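Local coordinates for two-domain protein containing predicted PHP-like metal-dependent phosphoesterase (Bacteroides vulgatus ATCC 8482, PDB 3E38), which binds three zinc ions and is probably a PHP-type metal-dependent phosphoesterase, perhaps with 5'-3' exonuclease activity on DNA or RNA, at residues S92-A97 with D121-A126; C21-H26 with N104-S109; M299-K302 with R306-V309. One frame throughout, in Å; residues are numbered along the deposited sequence.

Contact 1 (S92-A97 with D121-A126); sequences SEITRA and DAFREA. With ZN (zinc ion), chain I; ZN (zinc ion), chain H.
With chi1 at -54°, Ile94 swings CG2 anti to its backbone N and sends CG1 out beside that N, so that both branches reach Phe123. The phenylalanine leans in to meet it: CG lies anti to the carbonyl carbon (chi1 -76°), and although CB starts off to one side of the strand, the ring ends against Ile94. CD1 of Ile94 sits 4.2 Å from the centroid of the Phe123 ring, only 1° off the normal, which is a CH-pi contact square over the face. The other branch comes in on the same side of the ring, toward its margin, with Ile94 CG2 3.8 Å from Phe123 CE1. That methyl also lies 4.0 Å from Ala122 CB, and the small alanine lets the strand come close to the helix. Arg96 follows on the same side of the chain, its NH2 obliquely placed 4.1 Å from Ala122 CB; its polar end is held by the backbone oxygens of Gln116 and Lys117 and by a salt bridge to Glu58.

Glu93 and Thr95 alternate away from the helix. The Glu93 carboxylate bridges two metals, OE1 2.2 Å from the zinc of chain I and OE2 2.2 Å from the zinc of chain H. Thr95 OG1 donates to Glu93 O (2.9 Å) from above the carbonyl plane and also bonds zinc ligand His56. Strand 87-95 thus turns Glu93 to the metals and Ile94 to the helix. It runs between strands 50-56 and 102-106, and helix 119-128 covers its outer face, with Ala126 continuing onto Ala105 of strand 102-106.

Contact 2 (C21-H26 with N104-S109); sequences CDFHMH and NAIFLS. With ZN (zinc ion), chain I.
Asn104 sets the ND2 end of its amide over one face of the His24 imidazole: ND2 stands 3.4 Å from His24 CG, above the ring and displaced toward its rim, with amide and ring planes 46° apart. The same ND2 donates to Phe23 O at 3.3 Å, a somewhat bent bond (N-H...O 143°) that lies in both the carbonyl plane and the amide plane and uses a lone pair of the oxygen. OD1 is taken up by Asn136 ND2, so both ends are held, consistent with the modelled amide orientation. His24, its CG anti to the backbone N (chi1 -170°), points its ring at the metal, NE2 lying 2.2 Å from the zinc of chain I, while ND1 bonds Glu167 and fixes the ring's rotation. His26 NE2 binds the same zinc at 2.2 Å.

These two histidines form the His-x-His motif that follows the first barrel strand in PHP domains, where the sheet curls into a distorted beta/alpha barrel. Asn104 reaches it from strand 102-106, past the intervening strands 50-56 and 87-95, as a second-shell residue. With Asn104 cut back to an alanine here, Phe23 O would probably lose this donor and Asn136 its acceptor, and the contact over the His24 ring would go.

Further from the metal the chemistry turns apolar. Phe23 and Ile106 cross at about a right angle, Ile106 CD1 coming 3.8 Å from Phe23 CD1 obliquely to the ring. Ile89 of strand 87-95 touches both side chains, and Phe23 also packs on Ile226 and Leu230 of helix 223-231.

Contact 3 (M299-K302 with R306-V309); sequences MTLK and RYTV
Tyr307 supplies the polar link: its hydroxyl accepts a hydrogen bond from Lys302 N, 2.9 Å from Tyr307 OH and nearly straight at 162°, with the N-H arriving at the ring edge close to its plane. Thr300 O lies 3.1 Å from the same OH. The side chain gets there by running its CG anti to the carbonyl carbon (chi1 -61°), which stretches the ring across to the facing strand.

The apolar contacts come from one side of that ring, obliquely. Leu301 CB lies 3.9 Å from Tyr307 CE1. Met299, a selenomethionine here, extends fully and slides past Tyr307 in the opposite direction, so that its CE comes 3.6 Å from Tyr307 CB. The same CE meets Val309 CG2 at 3.4 Å, tighter than usual van der Waals contact.

Strand 298-301 edges one sheet of the Ig-like domain and strand 306-313 belongs to the other; the axes of the short segments come within 8.8 Å, with their directions 149° apart, and side chains join them. A tyrosine OH tied to the backbone a few residues back resembles a tyrosine corner. One hydroxyl bond thus probably steadies the turn between the sheets; the rest of the join is hydrocarbon contact.

In the fold
Contacts 1 and 2 are buried and share the sheet of the PHP-like domain: strands 87-95 and 102-106 are neighbours in it, joined where Ser92 O meets Ala105 N, and both contacts reach the zinc of chain I and the same bound water. They differ by side. Contact 1 seals the outer face of the sheet with a helix mainly by hydrocarbon, whereas contact 2 spans the barrel's interior and mixes an amide, imidazole and metal. Contact 3 is partly exposed, about 38 Å from contact 2 between centres, in the Ig-like domain and away from the metals; it ties two sheets together through one tyrosine that also packs on a neighbouring subunit.

Contact 1 (S92-A97 with D121-A126)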
loop_
_atom_site.group_PDB
_atom_site.type_symbol
_atom_site.label_atom_id
_atom_site.label_comp_id
_atom_site.label_asym_id
_atom_site.label_seq_id
_atom_site.Cartn_x
_atom_site.Cartn_y
_atom_site.Cartn_z
ATOM N N SER B 92 -12.920 12.543 -30.474
ATOM C CA SER B 92 -11.615 12.806 -31.041
ATOM C C SER B 92 -11.034 14.112 -30.580
ATOM O O SER B 92 -11.744 15.070 -30.186
ATOM C CB SER B 92 -11.683 12.879 -32.582
ATOM O OG SER B 92 -12.116 11.655 -33.182
ATOM N N GLU B 93 -9.719 14.146 -30.746
ATOM C CA GLU B 93 -8.891 15.288 -30.394
ATOM C C GLU B 93 -8.290 16.013 -31.592
ATOM O O GLU B 93 -7.388 15.519 -32.280
ATOM C CB GLU B 93 -7.761 14.883 -29.419
ATOM C CG GLU B 93 -7.109 16.142 -28.847
ATOM C CD GLU B 93 -6.023 15.871 -27.866
ATOM O OE1 GLU B 93 -5.523 14.727 -27.619
ATOM O OE2 GLU B 93 -5.687 16.852 -27.287
ATOM N N ILE B 94 -8.809 17.218 -31.786
ATOM C CA ILE B 94 -8.384 18.139 -32.868
ATOM C C ILE B 94 -7.182 18.806 -32.245
ATOM O O ILE B 94 -7.280 19.563 -31.290
ATOM C CB ILE B 94 -9.475 19.159 -33.278
ATOM C CG1 ILE B 94 -10.775 18.446 -33.629
ATOM C CG2 ILE B 94 -9.000 20.051 -34.414
ATOM C CD1 ILE B 94 -12.034 19.383 -33.625
ATOM N N THR B 95 -6.045 18.409 -32.785
ATOM C CA THR B 95 -4.737 18.722 -32.296
ATOM C C THR B 95 -4.087 19.695 -33.235
ATOM O O THR B 95 -3.689 19.351 -34.343
ATOM C CB THR B 95 -3.864 17.409 -32.254
ATOM O OG1 THR B 95 -4.612 16.297 -31.708
ATOM C CG2 THR B 95 -2.602 17.624 -31.461
ATOM N N ARG B 96 -4.013 20.930 -32.792
ATOM C CA ARG B 96 -3.364 21.980 -33.555
ATOM C C ARG B 96 -2.441 22.841 -32.695
ATOM O O ARG B 96 -2.413 22.753 -31.498
ATOM C CB ARG B 96 -4.432 22.870 -34.164
ATOM C CG ARG B 96 -5.397 22.095 -35.033
ATOM C CD ARG B 96 -4.772 21.732 -36.384
ATOM N NE ARG B 96 -5.748 21.036 -37.219
ATOM C CZ ARG B 96 -5.876 21.219 -38.529
ATOM N NH1 ARG B 96 -5.124 22.109 -39.153
ATOM N NH2 ARG B 96 -6.814 20.564 -39.199
ATOM N N ALA B 97 -1.672 23.662 -33.369
ATOM C CA ALA B 97 -0.787 24.648 -32.738
ATOM C C ALA B 97 -1.623 25.642 -31.955
ATOM O O ALA B 97 -2.806 25.834 -32.244
ATOM C CB ALA B 97 0.060 25.397 -33.812
ATOM N N ASP B 121 -12.117 24.085 -40.652
ATOM C CA ASP B 121 -12.951 23.087 -41.343
ATOM C C ASP B 121 -13.076 21.870 -40.464
ATOM O O ASP B 121 -14.036 21.109 -40.543
ATOM C CB ASP B 121 -12.337 22.700 -42.687
ATOM C CG ASP B 121 -12.337 23.853 -43.678
ATOM O OD1 ASP B 121 -13.205 24.724 -43.556
ATOM O OD2 ASP B 121 -11.479 23.890 -44.575
ATOM N N ALA B 122 -12.080 21.717 -39.605
ATOM C CA ALA B 122 -12.054 20.617 -38.646
ATOM C C ALA B 122 -13.200 20.830 -37.640
ATOM O O ALA B 122 -14.019 19.950 -37.368
ATOM C CB ALA B 122 -10.714 20.546 -37.940
ATOM N N PHE B 123 -13.284 22.051 -37.158
ATOM C CA PHE B 123 -14.290 22.415 -36.166
ATOM C C PHE B 123 -15.669 22.446 -36.810
ATOM O O PHE B 123 -16.674 22.113 -36.165
ATOM C CB PHE B 123 -13.951 23.755 -35.484
ATOM C CG PHE B 123 -12.848 23.660 -34.449
ATOM C CD1 PHE B 123 -11.509 23.598 -34.831
ATOM C CD2 PHE B 123 -13.155 23.634 -33.094
ATOM C CE1 PHE B 123 -10.509 23.500 -33.884
ATOM C CE2 PHE B 123 -12.178 23.539 -32.153
ATOM C CZ PHE B 123 -10.839 23.468 -32.537
ATOM N N ARG B 124 -15.716 22.818 -38.092
ATOM C CA ARG B 124 -17.023 22.929 -38.815
ATOM C C ARG B 124 -17.675 21.568 -39.007
ATOM O O ARG B 124 -18.873 21.461 -38.950
ATOM C CB ARG B 124 -16.918 23.674 -40.153
ATOM N N GLU B 125 -16.881 20.523 -39.179
ATOM C CA GLU B 125 -17.399 19.155 -39.310
ATOM C C GLU B 125 -17.928 18.614 -37.979
ATOM O O GLU B 125 -18.960 17.937 -37.923
ATOM C CB GLU B 125 -16.294 18.212 -39.797
ATOM C CG GLU B 125 -15.792 18.546 -41.201
ATOM C CD GLU B 125 -16.859 18.290 -42.255
ATOM O OE1 GLU B 125 -17.774 17.479 -41.966
ATOM O OE2 GLU B 125 -16.764 18.879 -43.360
ATOM N N ALA B 126 -17.173 18.881 -36.908
ATOM C CA ALA B 126 -17.550 18.435 -35.589
ATOM C C ALA B 126 -18.845 19.146 -35.229
ATOM O O ALA B 126 -19.800 18.536 -34.742
ATOM C CB ALA B 126 -16.436 18.709 -34.556
HETATM ZN ZN ZN I . -4.935 14.289 -25.522
HETATM ZN ZN ZN H . -3.819 17.554 -26.351
HETATM O O HOH W 1 -4.575 16.352 -25.228
#

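Contact 2 (C21-H26 with N104-S109)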
loop_
_atom_site.group_PDB
_atom_site.type_symbol
_atom_site.label_atom_id
_atom_site.label_comp_id
_atom_site.label_asym_id
_atom_site.label_seq_id
_atom_site.Cartn_x
_atom_site.Cartn_y
_atom_site.Cartn_z
ATOM N N CYS B 21 -17.013 10.249 -15.133
ATOM C CA CYS B 21 -16.610 10.186 -16.533
ATOM C C CYS B 21 -15.225 10.734 -16.847
ATOM O O CYS B 21 -14.741 11.643 -16.159
ATOM C CB CYS B 21 -17.646 10.944 -17.376
ATOM S SG CYS B 21 -19.369 10.538 -16.988
ATOM N N ASP B 22 -14.603 10.122 -17.869
ATOM C CA ASP B 22 -13.273 10.511 -18.412
ATOM C C ASP B 22 -13.430 10.736 -19.913
ATOM O O ASP B 22 -13.553 9.797 -20.710
ATOM C CB ASP B 22 -12.219 9.461 -18.086
ATOM C CG ASP B 22 -10.804 9.929 -18.342
ATOM O OD1 ASP B 22 -10.641 11.114 -18.696
ATOM O OD2 ASP B 22 -9.862 9.100 -18.163
ATOM N N PHE B 23 -13.437 12.002 -20.295
ATOM C CA PHE B 23 -13.776 12.375 -21.674
ATOM C C PHE B 23 -12.582 12.607 -22.583
ATOM O O PHE B 23 -12.691 13.256 -23.614
ATOM C CB PHE B 23 -14.633 13.648 -21.640
ATOM C CG PHE B 23 -15.962 13.490 -20.926
ATOM C CD1 PHE B 23 -16.887 12.559 -21.364
ATOM C CD2 PHE B 23 -16.300 14.312 -19.879
ATOM C CE1 PHE B 23 -18.095 12.440 -20.764
ATOM C CE2 PHE B 23 -17.521 14.194 -19.258
ATOM C CZ PHE B 23 -18.411 13.255 -19.696
ATOM N N HIS B 24 -11.434 12.105 -22.161
ATOM C CA HIS B 24 -10.182 12.379 -22.874
ATOM C C HIS B 24 -9.108 11.367 -22.544
ATOM O O HIS B 24 -8.581 11.295 -21.446
ATOM C CB HIS B 24 -9.702 13.777 -22.476
ATOM C CG HIS B 24 -8.573 14.311 -23.288
ATOM N ND1 HIS B 24 -8.285 15.659 -23.327
ATOM C CD2 HIS B 24 -7.715 13.716 -24.144
ATOM C CE1 HIS B 24 -7.266 15.868 -24.136
ATOM N NE2 HIS B 24 -6.896 14.708 -24.644
HETATM N N MSE B 25 -8.810 10.557 -23.533
HETATM C CA MSE B 25 -7.803 9.538 -23.381
HETATM C C MSE B 25 -7.368 9.020 -24.732
HETATM O O MSE B 25 -8.031 9.276 -25.743
HETATM C CB MSE B 25 -8.348 8.413 -22.523
HETATM C CG MSE B 25 -9.447 7.635 -23.160
HETATM SE SE MSE B 25 -10.304 6.400 -21.902
HETATM C CE MSE B 25 -10.894 7.714 -20.658
ATOM N N HIS B 26 -6.305 8.222 -24.684
ATOM C CA HIS B 26 -5.619 7.699 -25.868
ATOM C C HIS B 26 -5.190 6.264 -25.853
ATOM O O HIS B 26 -4.972 5.689 -24.815
ATOM C CB HIS B 26 -4.381 8.544 -26.114
ATOM C CG HIS B 26 -4.693 9.994 -26.273
ATOM N ND1 HIS B 26 -4.947 10.578 -27.495
ATOM C CD2 HIS B 26 -4.825 10.970 -25.350
ATOM C CE1 HIS B 26 -5.185 11.866 -27.316
ATOM N NE2 HIS B 26 -5.099 12.129 -26.019
ATOM N N ASN B 104 -11.235 18.835 -27.816
ATOM C CA ASN B 104 -11.945 17.576 -27.985
ATOM C C ASN B 104 -13.361 17.824 -28.446
ATOM O O ASN B 104 -14.035 18.722 -27.983
ATOM C CB ASN B 104 -11.957 16.734 -26.735
ATOM C CG ASN B 104 -10.725 15.883 -26.604
ATOM O OD1 ASN B 104 -9.718 16.125 -27.254
ATOM N ND2 ASN B 104 -10.810 14.858 -25.771
ATOM N N ALA B 105 -13.739 17.020 -29.429
ATOM C CA ALA B 105 -15.071 16.959 -30.013
ATOM C C ALA B 105 -15.623 15.618 -29.569
ATOM O O ALA B 105 -15.087 14.581 -29.940
ATOM C CB ALA B 105 -15.010 17.053 -31.536
ATOM N N ILE B 106 -16.637 15.643 -28.708
ATOM C CA ILE B 106 -17.268 14.399 -28.271
ATOM C C ILE B 106 -18.740 14.391 -28.699
ATOM O O ILE B 106 -19.344 15.394 -29.128
ATOM C CB ILE B 106 -17.040 14.080 -26.751
ATOM C CG1 ILE B 106 -17.785 15.059 -25.844
ATOM C CG2 ILE B 106 -15.502 14.083 -26.432
ATOM C CD1 ILE B 106 -17.746 14.709 -24.392
ATOM N N PHE B 107 -19.266 13.184 -28.658
ATOM C CA PHE B 107 -20.624 12.901 -29.143
ATOM C C PHE B 107 -20.646 12.992 -30.665
ATOM O O PHE B 107 -21.613 13.339 -31.301
ATOM C CB PHE B 107 -21.694 13.752 -28.449
ATOM C CG PHE B 107 -21.971 13.293 -27.035
ATOM C CD1 PHE B 107 -22.692 12.143 -26.819
ATOM C CD2 PHE B 107 -21.420 13.934 -25.947
ATOM C CE1 PHE B 107 -22.917 11.700 -25.566
ATOM C CE2 PHE B 107 -21.657 13.504 -24.660
ATOM C CZ PHE B 107 -22.399 12.378 -24.469
ATOM N N LEU B 108 -19.515 12.671 -31.233
ATOM C CA LEU B 108 -19.416 12.549 -32.687
ATOM C C LEU B 108 -20.143 11.333 -33.172
ATOM O O LEU B 108 -20.356 10.362 -32.421
ATOM C CB LEU B 108 -17.938 12.400 -33.139
ATOM C CG LEU B 108 -17.096 13.662 -32.890
ATOM C CD1 LEU B 108 -15.647 13.470 -33.299
ATOM C CD2 LEU B 108 -17.702 14.910 -33.566
ATOM N N SER B 109 -20.482 11.374 -34.460
ATOM C CA SER B 109 -21.082 10.234 -35.161
ATOM C C SER B 109 -20.038 9.610 -36.085
ATOM O O SER B 109 -20.036 8.405 -36.350
ATOM C CB SER B 109 -22.331 10.651 -35.933
ATOM O OG SER B 109 -22.024 11.613 -36.915
HETATM ZN ZN ZN I . -4.935 14.289 -25.522
HETATM O O HOH W 1 -4.575 16.352 -25.228
#

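Contact 3 (M299-K302 with R306-V309)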
loop_
_atom_site.group_PDB
_atom_site.type_symbol
_atom_site.label_atom_id
_atom_site.label_comp_id
_atom_site.label_asym_id
_atom_site.label_seq_id
_atom_site.Cartn_x
_atom_site.Cartn_y
_atom_site.Cartn_z
HETATM N N MSE B 299 -9.616 21.618 10.073
HETATM C CA MSE B 299 -10.114 20.282 10.285
HETATM C C MSE B 299 -10.198 19.512 9.001
HETATM O O MSE B 299 -10.653 20.010 7.983
HETATM C CB MSE B 299 -11.487 20.417 10.911
HETATM C CG MSE B 299 -12.087 19.132 11.321
HETATM SE SE MSE B 299 -13.738 19.314 12.375
HETATM C CE MSE B 299 -13.769 17.344 12.699
ATOM N N THR B 300 -9.707 18.285 9.059
ATOM C CA THR B 300 -9.743 17.394 7.907
ATOM C C THR B 300 -10.596 16.208 8.193
ATOM O O THR B 300 -10.304 15.413 9.105
ATOM C CB THR B 300 -8.384 16.817 7.542
ATOM O OG1 THR B 300 -7.554 17.871 7.059
ATOM C CG2 THR B 300 -8.554 15.724 6.438
ATOM N N LEU B 301 -11.660 16.102 7.402
ATOM C CA LEU B 301 -12.580 14.979 7.511
ATOM C C LEU B 301 -12.221 13.953 6.463
ATOM O O LEU B 301 -12.545 14.081 5.299
ATOM C CB LEU B 301 -14.035 15.403 7.342
ATOM C CG LEU B 301 -14.695 16.267 8.384
ATOM C CD1 LEU B 301 -14.039 17.628 8.398
ATOM C CD2 LEU B 301 -16.153 16.357 7.993
ATOM N N LYS B 302 -11.519 12.936 6.926
ATOM C CA LYS B 302 -11.113 11.831 6.095
ATOM C C LYS B 302 -12.306 11.001 5.642
ATOM O O LYS B 302 -13.378 11.037 6.253
ATOM C CB LYS B 302 -10.094 10.936 6.842
ATOM C CG LYS B 302 -8.697 11.565 6.925
ATOM C CD LYS B 302 -7.874 10.946 8.015
ATOM C CE LYS B 302 -6.473 11.554 8.157
ATOM N NZ LYS B 302 -5.413 10.911 7.330
ATOM N N ARG B 306 -16.057 9.249 11.146
ATOM C CA ARG B 306 -16.943 10.041 12.015
ATOM C C ARG B 306 -16.156 10.817 13.034
ATOM O O ARG B 306 -15.294 10.290 13.700
ATOM C CB ARG B 306 -17.919 9.140 12.763
ATOM C CG ARG B 306 -18.920 9.896 13.664
ATOM C CD ARG B 306 -19.766 8.950 14.487
ATOM N NE ARG B 306 -18.957 8.258 15.494
ATOM C CZ ARG B 306 -18.493 7.011 15.386
ATOM N NH1 ARG B 306 -18.791 6.296 14.307
ATOM N NH2 ARG B 306 -17.739 6.477 16.363
ATOM N N TYR B 307 -16.451 12.100 13.127
ATOM C CA TYR B 307 -15.788 12.967 14.099
ATOM C C TYR B 307 -16.747 13.560 15.105
ATOM O O TYR B 307 -17.900 13.862 14.781
ATOM C CB TYR B 307 -15.117 14.124 13.383
ATOM C CG TYR B 307 -14.061 13.693 12.424
ATOM C CD1 TYR B 307 -14.391 13.306 11.129
ATOM C CD2 TYR B 307 -12.735 13.665 12.808
ATOM C CE1 TYR B 307 -13.422 12.893 10.246
ATOM C CE2 TYR B 307 -11.745 13.245 11.927
ATOM C CZ TYR B 307 -12.097 12.862 10.649
ATOM O OH TYR B 307 -11.127 12.464 9.769
ATOM N N THR B 308 -16.246 13.713 16.331
ATOM C CA THR B 308 -16.970 14.404 17.403
ATOM C C THR B 308 -16.441 15.820 17.470
ATOM O O THR B 308 -15.269 16.073 17.693
ATOM C CB THR B 308 -16.780 13.743 18.738
ATOM O OG1 THR B 308 -16.986 12.339 18.594
ATOM C CG2 THR B 308 -17.761 14.321 19.770
ATOM N N VAL B 309 -17.330 16.755 17.266
ATOM C CA VAL B 309 -16.957 18.152 17.206
ATOM C C VAL B 309 -17.721 18.957 18.247
ATOM O O VAL B 309 -18.951 19.008 18.253
ATOM C CB VAL B 309 -17.228 18.678 15.783
ATOM C CG1 VAL B 309 -16.874 20.142 15.644
ATOM C CG2 VAL B 309 -16.451 17.837 14.795
#